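Local atomic coordinates of alpha-14 giardin (Giardia lamblia, PDB entry 3CHJ), a protein that binds calcium and, in a calcium-dependent way, phospholipids, and may link the membrane bilayer to the underlying axoneme as a cytoskeletal annexin. Residues I33-M47 with L309-M321. Sequence-based numbering, arbitrary orientation.
Sequences IEIARSYPPNQLRNM and LLWEPVTVPLLSM
A bend at chi3 of Arg37 (84°) turns its guanidinium toward Leu309 and Glu312, while Met321, extended beyond CG (chi2 -173°), carries its methyl over the Tyr39 ring. In this all-helical annexin fold the C-terminal tail, leaving helix 301-310, wraps across the junction between helices 31-38 and 41-55. Arg37 NH2 donates to Glu312 O at 2.9 Å, this oxygen lying close to the guanidinium plane although the donor stands above the carbonyl's own plane. Two waters extend this grip, one joining NE to Leu310 O and Glu312 O, the other NH2 to Pro313 O; NH1 salt-bridges Glu34. Leu309 CD1 lies over one guanidinium face and Val314 CG2 over the opposite one. Glu312 turns its carboxylate to Lys280. Deeper in, Ile33 CG2 packs on Leu310 CD2 at 3.6 Å, next to Leu74 and Leu78 of helix 69-78. At the C-terminal end of helix 31-38, Leu319 N donates a hydrogen bond to Ser38 O at 2.8 Å. The Gln43 amide holds the tail twice, OE1 accepting from Met321 N at 2.9 Å and NE2 donating almost straight (173°) to Ser320 OG. Met321 CE sits 4.0 Å from the Tyr39 ring centroid, a CH-pi contact over the face, and 3.9 Å from Met47 CB.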
ATOM      1  N   ILE A  33      16.095   2.099 -11.152  1.00 13.88           N
ATOM      2  CA  ILE A  33      14.805   2.740 -10.890  1.00 14.32           C
ATOM      3  C   ILE A  33      14.175   3.250 -12.182  1.00 14.77           C
ATOM      4  O   ILE A  33      12.965   3.092 -12.396  1.00 14.84           O
ATOM      5  CB  ILE A  33      14.955   3.881  -9.867  1.00 14.07           C
ATOM      6  CG1 ILE A  33      15.522   3.364  -8.537  1.00 13.98           C
ATOM      7  CG2 ILE A  33      13.631   4.594  -9.664  1.00 14.97           C
ATOM      8  CD1 ILE A  33      14.707   2.236  -7.848  1.00 15.47           C
ATOM      9  N   GLU A  34      14.997   3.830 -13.064  1.00 14.90           N
ATOM     10  CA  GLU A  34      14.519   4.205 -14.397  1.00 16.36           C
ATOM     11  C   GLU A  34      13.918   3.015 -15.145  1.00 15.87           C
ATOM     12  O   GLU A  34      12.837   3.114 -15.751  1.00 15.40           O
ATOM     13  CB  GLU A  34      15.622   4.911 -15.201  1.00 17.28           C
ATOM     14  CG  GLU A  34      16.051   6.257 -14.586  1.00 22.09           C
ATOM     15  CD  GLU A  34      14.993   7.380 -14.698  1.00 26.98           C
ATOM     16  OE1 GLU A  34      15.385   8.564 -14.560  1.00 30.75           O
ATOM     17  OE2 GLU A  34      13.785   7.107 -14.893  1.00 28.12           O
ATOM     18  N   ILE A  35      14.582   1.864 -15.061  1.00 14.74           N
ATOM     19  CA  ILE A  35      14.077   0.659 -15.690  1.00 14.39           C
ATOM     20  C   ILE A  35      12.687   0.299 -15.093  1.00 14.30           C
ATOM     21  O   ILE A  35      11.741   0.001 -15.813  1.00 14.69           O
ATOM     22  CB  ILE A  35      15.108  -0.489 -15.556  1.00 14.39           C
ATOM     23  CG1 ILE A  35      16.317  -0.224 -16.469  1.00 14.52           C
ATOM     24  CG2 ILE A  35      14.514  -1.813 -15.924  1.00 14.19           C
ATOM     25  CD1 ILE A  35      17.552  -1.101 -16.140  1.00 15.44           C
ATOM     26  N   ALA A  36      12.550   0.385 -13.767  1.00 13.63           N
ATOM     27  CA  ALA A  36      11.263   0.077 -13.140  1.00 13.73           C
ATOM     28  C   ALA A  36      10.143   0.996 -13.595  1.00 14.28           C
ATOM     29  O   ALA A  36       8.998   0.553 -13.710  1.00 14.38           O
ATOM     30  CB  ALA A  36      11.372   0.102 -11.607  1.00 13.45           C
ATOM     31  N   ARG A  37      10.480   2.261 -13.838  1.00 15.08           N
ATOM     32  CA  ARG A  37       9.495   3.272 -14.238  1.00 15.89           C
ATOM     33  C   ARG A  37       9.138   3.191 -15.722  1.00 16.72           C
ATOM     34  O   ARG A  37       8.101   3.727 -16.135  1.00 17.83           O
ATOM     35  CB  ARG A  37      10.029   4.665 -13.958  1.00 16.20           C
ATOM     36  CG  ARG A  37      10.226   4.979 -12.512  1.00 16.54           C
ATOM     37  CD  ARG A  37      10.917   6.314 -12.398  1.00 17.54           C
ATOM     38  NE  ARG A  37      10.000   7.456 -12.470  1.00 20.51           N
ATOM     39  CZ  ARG A  37      10.234   8.588 -13.136  1.00 23.48           C
ATOM     40  NH1 ARG A  37      11.325   8.731 -13.888  1.00 25.01           N
ATOM     41  NH2 ARG A  37       9.341   9.572 -13.098  1.00 23.17           N
ATOM     42  N   SER A  38      10.023   2.572 -16.513  1.00 16.55           N
ATOM     43  CA  SER A  38       9.937   2.617 -17.991  1.00 17.06           C
ATOM     44  C   SER A  38       9.196   1.445 -18.624  1.00 17.93           C
ATOM     45  O   SER A  38       8.792   1.531 -19.790  1.00 18.53           O
ATOM     46  CB  SER A  38      11.345   2.681 -18.598  1.00 16.61           C
ATOM     47  OG  SER A  38      11.961   3.904 -18.283  1.00 19.20           O
ATOM     48  N   TYR A  39       9.046   0.343 -17.891  1.00 17.69           N
ATOM     49  CA  TYR A  39       8.486  -0.902 -18.439  1.00 17.94           C
ATOM     50  C   TYR A  39       7.388  -1.473 -17.540  1.00 18.83           C
ATOM     51  O   TYR A  39       7.414  -1.251 -16.327  1.00 18.23           O
ATOM     52  CB  TYR A  39       9.574  -1.968 -18.621  1.00 18.88           C
ATOM     53  CG  TYR A  39      10.694  -1.556 -19.542  1.00 18.90           C
ATOM     54  CD1 TYR A  39      10.549  -1.654 -20.933  1.00 20.35           C
ATOM     55  CD2 TYR A  39      11.899  -1.076 -19.031  1.00 17.84           C
ATOM     56  CE1 TYR A  39      11.588  -1.276 -21.779  1.00 20.61           C
ATOM     57  CE2 TYR A  39      12.936  -0.688 -19.873  1.00 20.97           C
ATOM     58  CZ  TYR A  39      12.770  -0.794 -21.243  1.00 19.55           C
ATOM     59  OH  TYR A  39      13.821  -0.396 -22.062  1.00 21.76           O
ATOM     60  N   PRO A  40       6.423  -2.200 -18.134  1.00 19.53           N
ATOM     61  CA  PRO A  40       5.386  -2.840 -17.321  1.00 19.79           C
ATOM     62  C   PRO A  40       5.950  -3.987 -16.472  1.00 19.52           C
ATOM     63  O   PRO A  40       6.947  -4.591 -16.846  1.00 18.91           O
ATOM     64  CB  PRO A  40       4.394  -3.375 -18.364  1.00 20.29           C
ATOM     65  CG  PRO A  40       5.165  -3.495 -19.615  1.00 21.49           C
ATOM     66  CD  PRO A  40       6.229  -2.439 -19.579  1.00 19.75           C
ATOM     67  N   PRO A  41       5.333  -4.268 -15.311  1.00 19.83           N
ATOM     68  CA  PRO A  41       5.832  -5.303 -14.399  1.00 20.09           C
ATOM     69  C   PRO A  41       6.061  -6.681 -15.017  1.00 20.73           C
ATOM     70  O   PRO A  41       6.997  -7.377 -14.620  1.00 20.03           O
ATOM     71  CB  PRO A  41       4.739  -5.363 -13.324  1.00 20.11           C
ATOM     72  CG  PRO A  41       4.259  -3.963 -13.271  1.00 19.90           C
ATOM     73  CD  PRO A  41       4.189  -3.551 -14.724  1.00 20.39           C
ATOM     74  N   ASN A  42       5.232  -7.082 -15.977  1.00 21.29           N
ATOM     75  CA  ASN A  42       5.415  -8.403 -16.569  1.00 22.43           C
ATOM     76  C   ASN A  42       6.706  -8.493 -17.361  1.00 21.81           C
ATOM     77  O   ASN A  42       7.355  -9.538 -17.365  1.00 21.64           O
ATOM     78  CB  ASN A  42       4.205  -8.820 -17.415  1.00 24.35           C
ATOM     79  CG  ASN A  42       2.999  -9.204 -16.560  1.00 27.59           C
ATOM     80  OD1 ASN A  42       3.126  -9.863 -15.512  1.00 31.91           O
ATOM     81  ND2 ASN A  42       1.814  -8.800 -17.011  1.00 32.56           N
ATOM     82  N   GLN A  43       7.085  -7.388 -17.991  1.00 20.55           N
ATOM     83  CA  GLN A  43       8.349  -7.319 -18.724  1.00 20.46           C
ATOM     84  C   GLN A  43       9.538  -7.262 -17.769  1.00 19.29           C
ATOM     85  O   GLN A  43      10.599  -7.827 -18.055  1.00 19.53           O
ATOM     86  CB  GLN A  43       8.379  -6.124 -19.681  1.00 20.56           C
ATOM     87  CG  GLN A  43       7.323  -6.222 -20.773  1.00 22.13           C
ATOM     88  CD  GLN A  43       7.558  -5.297 -21.960  1.00 23.86           C
ATOM     89  OE1 GLN A  43       8.412  -4.409 -21.941  1.00 25.15           O
ATOM     90  NE2 GLN A  43       6.783  -5.516 -23.012  1.00 27.24           N
ATOM     91  N   LEU A  44       9.375  -6.565 -16.643  1.00 18.25           N
ATOM     92  CA  LEU A  44      10.434  -6.535 -15.629  1.00 16.86           C
ATOM     93  C   LEU A  44      10.675  -7.926 -15.040  1.00 17.96           C
ATOM     94  O   LEU A  44      11.820  -8.319 -14.803  1.00 17.33           O
ATOM     95  CB  LEU A  44      10.085  -5.525 -14.535  1.00 16.73           C
ATOM     96  CG  LEU A  44       9.959  -4.064 -14.989  1.00 15.25           C
ATOM     97  CD1 LEU A  44       9.327  -3.176 -13.893  1.00 16.12           C
ATOM     98  CD2 LEU A  44      11.318  -3.488 -15.448  1.00 15.25           C
ATOM     99  N   ARG A  45       9.596  -8.672 -14.798  1.00 17.52           N
ATOM    100  CA  ARG A  45       9.750 -10.046 -14.351  1.00 18.64           C
ATOM    101  C   ARG A  45      10.415 -10.906 -15.423  1.00 18.93           C
ATOM    102  O   ARG A  45      11.265 -11.725 -15.095  1.00 19.10           O
ATOM    103  CB  ARG A  45       8.432 -10.665 -13.892  1.00 19.17           C
ATOM    104  CG  ARG A  45       8.623 -12.094 -13.357  1.00 21.59           C
ATOM    105  CD  ARG A  45       7.309 -12.767 -13.028  1.00 25.34           C
ATOM    106  NE  ARG A  45       6.436 -12.858 -14.199  1.00 28.33           N
ATOM    107  CZ  ARG A  45       5.201 -13.348 -14.172  1.00 28.45           C
ATOM    108  NH1 ARG A  45       4.690 -13.786 -13.033  1.00 29.42           N
ATOM    109  NH2 ARG A  45       4.479 -13.389 -15.282  1.00 30.12           N
ATOM    110  N   ASN A  46      10.049 -10.706 -16.687  1.00 19.61           N
ATOM    111  CA  ASN A  46      10.707 -11.468 -17.747  1.00 20.58           C
ATOM    112  C   ASN A  46      12.201 -11.192 -17.773  1.00 20.90           C
ATOM    113  O   ASN A  46      13.011 -12.122 -17.879  1.00 21.35           O
ATOM    114  CB  ASN A  46      10.103 -11.186 -19.122  1.00 21.17           C
ATOM    115  CG  ASN A  46      10.781 -12.010 -20.221  1.00 23.74           C
ATOM    116  OD1 ASN A  46      11.353 -11.457 -21.161  1.00 27.80           O
ATOM    117  ND2 ASN A  46      10.767 -13.339 -20.065  1.00 23.76           N
ATOM    118  N   MET A  47      12.553  -9.911 -17.661  1.00 20.51           N
ATOM    119  CA  MET A  47      13.947  -9.486 -17.622  1.00 20.82           C
ATOM    120  C   MET A  47      14.689 -10.112 -16.439  1.00 21.39           C
ATOM    121  O   MET A  47      15.828 -10.564 -16.586  1.00 21.22           O
ATOM    122  CB  MET A  47      14.026  -7.954 -17.590  1.00 21.17           C
ATOM    123  CG  MET A  47      15.437  -7.379 -17.638  1.00 22.14           C
ATOM    124  SD  MET A  47      16.174  -7.321 -16.009  1.00 24.31           S
ATOM    125  CE  MET A  47      15.059  -6.176 -15.170  1.00 25.27           C
ATOM    126  N   LEU A 309      12.493   9.534  -6.897  1.00 12.83           N
ATOM    127  CA  LEU A 309      12.292   9.297  -8.325  1.00 12.99           C
ATOM    128  C   LEU A 309      11.062   8.423  -8.613  1.00 12.05           C
ATOM    129  O   LEU A 309      10.293   8.683  -9.539  1.00 13.12           O
ATOM    130  CB  LEU A 309      13.558   8.656  -8.925  1.00 12.79           C
ATOM    131  CG  LEU A 309      13.571   8.435 -10.436  1.00 15.95           C
ATOM    132  CD1 LEU A 309      13.264   9.721 -11.183  1.00 17.35           C
ATOM    133  CD2 LEU A 309      14.942   7.886 -10.828  1.00 15.34           C
ATOM    134  N   LEU A 310      10.858   7.377  -7.820  1.00 11.46           N
ATOM    135  CA  LEU A 310       9.715   6.486  -8.057  1.00 11.47           C
ATOM    136  C   LEU A 310       8.401   7.221  -7.918  1.00 11.87           C
ATOM    137  O   LEU A 310       7.449   6.941  -8.654  1.00 12.31           O
ATOM    138  CB  LEU A 310       9.745   5.316  -7.065  1.00 11.50           C
ATOM    139  CG  LEU A 310      10.789   4.262  -7.446  1.00 12.18           C
ATOM    140  CD1 LEU A 310      11.067   3.312  -6.250  1.00 12.04           C
ATOM    141  CD2 LEU A 310      10.362   3.478  -8.669  1.00 11.35           C
ATOM    142  N   TRP A 311       8.349   8.170  -6.985  1.00 12.39           N
ATOM    143  CA  TRP A 311       7.138   8.924  -6.749  1.00 13.13           C
ATOM    144  C   TRP A 311       6.985  10.138  -7.662  1.00 15.23           C
ATOM    145  O   TRP A 311       5.998  10.874  -7.566  1.00 16.38           O
ATOM    146  CB  TRP A 311       7.070   9.321  -5.272  1.00 12.70           C
ATOM    147  CG  TRP A 311       6.612   8.207  -4.411  1.00 12.09           C
ATOM    148  CD1 TRP A 311       7.341   7.532  -3.463  1.00 12.97           C
ATOM    149  CD2 TRP A 311       5.306   7.645  -4.395  1.00 11.98           C
ATOM    150  NE1 TRP A 311       6.549   6.566  -2.863  1.00 13.30           N
ATOM    151  CE2 TRP A 311       5.292   6.624  -3.417  1.00 11.77           C
ATOM    152  CE3 TRP A 311       4.140   7.885  -5.136  1.00 10.92           C
ATOM    153  CZ2 TRP A 311       4.156   5.865  -3.151  1.00 12.18           C
ATOM    154  CZ3 TRP A 311       3.020   7.132  -4.873  1.00 13.05           C
ATOM    155  CH2 TRP A 311       3.027   6.134  -3.892  1.00 12.52           C
ATOM    156  N   GLU A 312       7.963  10.362  -8.532  1.00 16.26           N
ATOM    157  CA  GLU A 312       7.809  11.405  -9.524  1.00 18.33           C
ATOM    158  C   GLU A 312       6.875  10.877 -10.612  1.00 19.12           C
ATOM    159  O   GLU A 312       7.131   9.829 -11.206  1.00 19.47           O
ATOM    160  CB  GLU A 312       9.163  11.819 -10.106  1.00 19.66           C
ATOM    161  CG  GLU A 312       9.094  13.085 -10.942  1.00 23.64           C
ATOM    162  CD  GLU A 312       8.918  14.374 -10.123  1.00 28.86           C
ATOM    163  OE1 GLU A 312       8.988  15.442 -10.757  1.00 31.45           O
ATOM    164  OE2 GLU A 312       8.725  14.357  -8.874  1.00 28.64           O
ATOM    165  N   PRO A 313       5.786  11.596 -10.874  1.00 19.80           N
ATOM    166  CA  PRO A 313       4.849  11.162 -11.906  1.00 21.14           C
ATOM    167  C   PRO A 313       5.541  10.851 -13.244  1.00 22.10           C
ATOM    168  O   PRO A 313       6.331  11.659 -13.751  1.00 22.77           O
ATOM    169  CB  PRO A 313       3.918  12.374 -12.062  1.00 21.37           C
ATOM    170  CG  PRO A 313       3.990  13.064 -10.748  1.00 20.68           C
ATOM    171  CD  PRO A 313       5.376  12.866 -10.239  1.00 19.61           C
ATOM    172  N   VAL A 314       5.263   9.673 -13.800  1.00 23.49           N
ATOM    173  CA  VAL A 314       5.657   9.401 -15.179  1.00 24.68           C
ATOM    174  C   VAL A 314       4.596  10.060 -16.037  1.00 25.52           C
ATOM    175  O   VAL A 314       3.396   9.833 -15.832  1.00 26.20           O
ATOM    176  CB  VAL A 314       5.770   7.895 -15.496  1.00 24.84           C
ATOM    177  CG1 VAL A 314       6.014   7.669 -16.998  1.00 25.24           C
ATOM    178  CG2 VAL A 314       6.914   7.265 -14.712  1.00 24.19           C
ATOM    179  N   THR A 315       5.057  10.873 -16.989  1.00 25.92           N
ATOM    180  CA  THR A 315       4.184  11.710 -17.817  1.00 26.67           C
ATOM    181  C   THR A 315       4.341  11.372 -19.300  1.00 26.02           C
ATOM    182  O   THR A 315       3.963  12.171 -20.167  1.00 26.73           O
ATOM    183  CB  THR A 315       4.493  13.210 -17.609  1.00 26.52           C
ATOM    184  OG1 THR A 315       5.861  13.466 -17.950  1.00 28.42           O
ATOM    185  CG2 THR A 315       4.235  13.647 -16.153  1.00 28.07           C
ATOM    186  N   VAL A 316       4.910  10.199 -19.589  1.00 25.17           N
ATOM    187  CA  VAL A 316       5.104   9.722 -20.972  1.00 24.18           C
ATOM    188  C   VAL A 316       4.725   8.246 -21.108  1.00 23.53           C
ATOM    189  O   VAL A 316       4.727   7.498 -20.119  1.00 22.43           O
ATOM    190  CB  VAL A 316       6.560   9.924 -21.464  1.00 24.13           C
ATOM    191  CG1 VAL A 316       6.934  11.419 -21.481  1.00 23.64           C
ATOM    192  CG2 VAL A 316       7.562   9.088 -20.631  1.00 24.53           C
ATOM    193  N   PRO A 317       4.382   7.801 -22.335  1.00 22.71           N
ATOM    194  CA  PRO A 317       4.114   6.372 -22.512  1.00 22.52           C
ATOM    195  C   PRO A 317       5.277   5.464 -22.096  1.00 23.03           C
ATOM    196  O   PRO A 317       6.444   5.841 -22.209  1.00 23.33           O
ATOM    197  CB  PRO A 317       3.855   6.248 -24.017  1.00 22.56           C
ATOM    198  CG  PRO A 317       3.346   7.605 -24.403  1.00 21.78           C
ATOM    199  CD  PRO A 317       4.169   8.555 -23.590  1.00 23.23           C
ATOM    200  N   LEU A 318       4.923   4.283 -21.612  1.00 23.53           N
ATOM    201  CA  LEU A 318       5.891   3.254 -21.271  1.00 24.16           C
ATOM    202  C   LEU A 318       6.627   2.739 -22.503  1.00 24.49           C
ATOM    203  O   LEU A 318       6.103   2.787 -23.627  1.00 24.28           O
ATOM    204  CB  LEU A 318       5.202   2.099 -20.531  1.00 24.34           C
ATOM    205  CG  LEU A 318       4.649   2.465 -19.147  1.00 25.63           C
ATOM    206  CD1 LEU A 318       3.897   1.295 -18.555  1.00 27.80           C
ATOM    207  CD2 LEU A 318       5.778   2.907 -18.215  1.00 26.54           C
ATOM    208  N   LEU A 319       7.854   2.277 -22.284  1.00 25.04           N
ATOM    209  CA  LEU A 319       8.624   1.628 -23.332  1.00 25.65           C
ATOM    210  C   LEU A 319       8.254   0.154 -23.373  1.00 26.01           C
ATOM    211  O   LEU A 319       7.555  -0.355 -22.490  1.00 25.67           O
ATOM    212  CB  LEU A 319      10.122   1.792 -23.080  1.00 25.52           C
ATOM    213  CG  LEU A 319      10.659   3.211 -22.864  1.00 26.70           C
ATOM    214  CD1 LEU A 319      12.155   3.192 -22.588  1.00 27.41           C
ATOM    215  CD2 LEU A 319      10.340   4.112 -24.065  1.00 28.56           C
ATOM    216  N   SER A 320       8.709  -0.534 -24.413  1.00 27.10           N
ATOM    217  CA  SER A 320       8.547  -1.975 -24.495  1.00 28.25           C
ATOM    218  C   SER A 320       9.902  -2.612 -24.755  1.00 28.98           C
ATOM    219  O   SER A 320      10.742  -2.038 -25.455  1.00 29.68           O
ATOM    220  CB  SER A 320       7.558  -2.359 -25.602  1.00 28.44           C
ATOM    221  OG  SER A 320       7.348  -3.758 -25.621  1.00 29.60           O
ATOM    222  N   MET A 321      10.117  -3.785 -24.170  1.00 29.67           N
ATOM    223  CA  MET A 321      11.306  -4.581 -24.445  1.00 30.02           C
ATOM    224  C   MET A 321      11.070  -5.348 -25.742  1.00 30.94           C
ATOM    225  O   MET A 321      12.006  -5.622 -26.491  1.00 31.86           O
ATOM    226  CB  MET A 321      11.609  -5.541 -23.283  1.00 29.87           C
ATOM    227  CG  MET A 321      11.963  -4.838 -21.981  1.00 28.67           C
ATOM    228  SD  MET A 321      12.509  -5.952 -20.671  1.00 27.76           S
ATOM    229  CE  MET A 321      12.226  -4.929 -19.238  1.00 28.83           C
TER
HETATM  230  O   HOH W   1       7.466   7.145 -11.214  1.00 21.54           O
HETATM  231  O   HOH W   2       9.081  11.960 -14.691  1.00 33.62           O